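Local atomic coordinates of aminofutalosine deaminase (Helicobacter pylori, PDB entry 7LKJ), a protein that catalyses the hydrolytic deamination of aminofutalosine, and probably of adenosine to inosine, at a metal-bearing active site. Residues A[220-225]-A[274-279]. Residues are numbered along the deposited sequence; the frame is centred on the assembly and turned at random.
With FE (Fe (III) ion), chain E; EDO (1,2-ethanediol), chain G.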
loop_
_atom_site.group_PDB
_atom_site.type_symbol
_atom_site.label_atom_id
_atom_site.label_comp_id
_atom_site.label_asym_id
_atom_site.label_seq_id
_atom_site.Cartn_x
_atom_site.Cartn_y
_atom_site.Cartn_z
ATOM N N THR A 220 -8.447 15.231 -18.756
ATOM C CA THR A 220 -9.542 15.744 -17.949
ATOM C C THR A 220 -9.858 14.747 -16.845
ATOM O O THR A 220 -9.674 13.537 -17.007
ATOM C CB THR A 220 -10.788 16.031 -18.804
ATOM O OG1 THR A 220 -11.660 16.924 -18.100
ATOM C CG2 THR A 220 -11.538 14.749 -19.145
ATOM N N HIS A 221 -10.308 15.277 -15.712
ATOM C CA HIS A 221 -10.790 14.462 -14.605
ATOM C C HIS A 221 -12.278 14.217 -14.815
ATOM O O HIS A 221 -13.055 15.171 -14.941
ATOM C CB HIS A 221 -10.539 15.151 -13.264
ATOM C CG HIS A 221 -9.129 15.618 -13.071
ATOM N ND1 HIS A 221 -8.581 16.657 -13.792
ATOM C CD2 HIS A 221 -8.159 15.197 -12.225
ATOM C CE1 HIS A 221 -7.333 16.850 -13.406
ATOM N NE2 HIS A 221 -7.053 15.979 -12.454
ATOM N N PHE A 222 -12.677 12.950 -14.856
ATOM C CA PHE A 222 -14.050 12.587 -15.179
ATOM C C PHE A 222 -14.613 11.650 -14.124
ATOM O O PHE A 222 -13.962 10.669 -13.751
ATOM C CB PHE A 222 -14.124 11.930 -16.562
ATOM C CG PHE A 222 -15.522 11.633 -17.018
ATOM C CD1 PHE A 222 -16.425 12.660 -17.232
ATOM C CD2 PHE A 222 -15.930 10.328 -17.239
ATOM C CE1 PHE A 222 -17.713 12.391 -17.655
ATOM C CE2 PHE A 222 -17.216 10.052 -17.663
ATOM C CZ PHE A 222 -18.109 11.086 -17.871
ATOM N N LEU A 223 -15.837 11.951 -13.677
ATOM C CA LEU A 223 -16.578 11.221 -12.648
ATOM C C LEU A 223 -15.686 10.538 -11.618
ATOM O O LEU A 223 -15.662 9.307 -11.523
ATOM C CB LEU A 223 -17.504 10.199 -13.311
ATOM C CG LEU A 223 -18.555 10.824 -14.232
ATOM C CD1 LEU A 223 -19.456 9.761 -14.836
ATOM C CD2 LEU A 223 -19.375 11.869 -13.483
ATOM N N GLU A 224 -14.954 11.335 -10.840
ATOM C CA GLU A 224 -14.050 10.810 -9.828
ATOM C C GLU A 224 -14.742 10.539 -8.496
ATOM O O GLU A 224 -14.207 9.785 -7.673
ATOM C CB GLU A 224 -12.886 11.792 -9.628
ATOM C CG GLU A 224 -11.854 11.399 -8.581
ATOM C CD GLU A 224 -10.867 12.512 -8.294
ATOM O OE1 GLU A 224 -9.821 12.239 -7.667
ATOM O OE2 GLU A 224 -11.136 13.662 -8.700
ATOM N N SER A 225 -15.937 11.087 -8.283
ATOM C CA SER A 225 -16.608 11.017 -6.995
ATOM C C SER A 225 -18.072 10.645 -7.183
ATOM O O SER A 225 -18.631 10.756 -8.278
ATOM C CB SER A 225 -16.499 12.341 -6.233
ATOM O OG SER A 225 -16.539 13.444 -7.121
ATOM N N VAL A 274 -9.086 10.688 -16.644
ATOM C CA VAL A 274 -8.504 10.292 -15.367
ATOM C C VAL A 274 -9.605 9.838 -14.418
ATOM O O VAL A 274 -10.744 10.313 -14.480
ATOM C CB VAL A 274 -7.675 11.449 -14.770
ATOM C CG1 VAL A 274 -6.796 10.950 -13.634
ATOM C CG2 VAL A 274 -6.828 12.101 -15.851
ATOM N N HIS A 275 -9.257 8.874 -13.558
ATOM C CA HIS A 275 -10.096 8.371 -12.469
ATOM C C HIS A 275 -11.227 7.488 -12.988
ATOM O O HIS A 275 -11.061 6.267 -13.094
ATOM C CB HIS A 275 -10.646 9.532 -11.630
ATOM C CG HIS A 275 -9.582 10.393 -11.021
ATOM N ND1 HIS A 275 -8.616 9.894 -10.173
ATOM C CD2 HIS A 275 -9.328 11.717 -11.141
ATOM C CE1 HIS A 275 -7.815 10.875 -9.794
ATOM N NE2 HIS A 275 -8.225 11.991 -10.368
ATOM N N ASN A 276 -12.375 8.091 -13.308
ATOM C CA ASN A 276 -13.527 7.389 -13.889
ATOM C C ASN A 276 -13.973 6.183 -13.061
ATOM O O ASN A 276 -14.463 5.193 -13.608
ATOM C CB ASN A 276 -13.237 6.936 -15.326
ATOM C CG ASN A 276 -12.421 7.941 -16.109
ATOM O OD1 ASN A 276 -12.965 8.863 -16.717
ATOM N ND2 ASN A 276 -11.106 7.755 -16.118
ATOM N N GLN A 277 -13.830 6.249 -11.733
ATOM C CA GLN A 277 -14.294 5.138 -10.904
ATOM C C GLN A 277 -15.810 5.092 -10.783
ATOM O O GLN A 277 -16.356 4.057 -10.387
ATOM C CB GLN A 277 -13.673 5.198 -9.509
ATOM C CG GLN A 277 -12.224 5.627 -9.490
ATOM C CD GLN A 277 -12.089 7.113 -9.272
ATOM O OE1 GLN A 277 -12.974 7.882 -9.633
ATOM N NE2 GLN A 277 -10.980 7.530 -8.679
ATOM N N PHE A 278 -16.502 6.180 -11.113
ATOM C CA PHE A 278 -17.953 6.244 -10.992
ATOM C C PHE A 278 -18.640 6.298 -12.348
ATOM O O PHE A 278 -19.854 6.522 -12.412
ATOM C CB PHE A 278 -18.360 7.446 -10.139
ATOM C CG PHE A 278 -18.215 7.215 -8.663
ATOM C CD1 PHE A 278 -17.048 7.564 -8.005
ATOM C CD2 PHE A 278 -19.240 6.634 -7.936
ATOM C CE1 PHE A 278 -16.909 7.347 -6.646
ATOM C CE2 PHE A 278 -19.108 6.412 -6.578
ATOM C CZ PHE A 278 -17.941 6.771 -5.931
ATOM N N ALA A 279 -17.893 6.107 -13.431
ATOM C CA ALA A 279 -18.483 5.989 -14.755
ATOM C C ALA A 279 -18.994 4.569 -14.956
ATOM O O ALA A 279 -18.256 3.601 -14.753
ATOM C CB ALA A 279 -17.462 6.346 -15.833
HETATM FE FE FE E . -5.652 14.815 -11.005
HETATM C C1 EDO G . -22.656 3.579 -11.902
HETATM O O1 EDO G . -22.469 4.874 -12.485
HETATM C C2 EDO G . -21.297 2.942 -11.636
HETATM O O2 EDO G . -20.559 3.746 -10.708
#
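Glu224 lies across the imidazole of His275 as a flat lid: the carboxylate and ring planes are nearly parallel, 9° apart, and OE1 sits over one face, 3.1 Å from His275 NE2. The approach comes from above the ring, so this is a stack and not a hydrogen bond. CG of the same glutamate adds a CH-pi contact, 3.7 Å from the ring centroid, because CG stands anti to the backbone N (chi1 179°) and the extended chain then carries the carboxylate over the ring. Val274 CG1 fills the opposite face, and the imidazole is held between the two. At its rim it meets His221, with CD2 of His221 3.7 Å from NE2 of His275; the two rings lie side by side, neither over the other's face.

His221 NE2 binds the iron(III) ion at 2.3 Å, with His79 as a further ligand, while His275 touches Asp328, another residue of the metal site. Behind these rings the parallel strands 218-222 and 271-275 are joined by two straight hydrogen bonds, from Val274 N to Thr220 O (2.9 Å) and from Phe222 N to Val274 O (3.3 Å). Beyond the strand ends, Phe278 N donates to Leu223 O at 3.3 Å, tying the two loops together. The Phe278 ring takes the backbone of Ser225 over one face, where Ser225 leads into helix 226-234, and Leu223 CD1 packs against Ala279 CB.

Neighbouring strand ends of a TIM barrel thus place the iron ligand His221 beside His275, which borders the metal site through Asp328. Packing of the carboxylate and the valine methyl on both faces probably restricts rotation of the His275 ring, holding its plane beside His221 at the metal site.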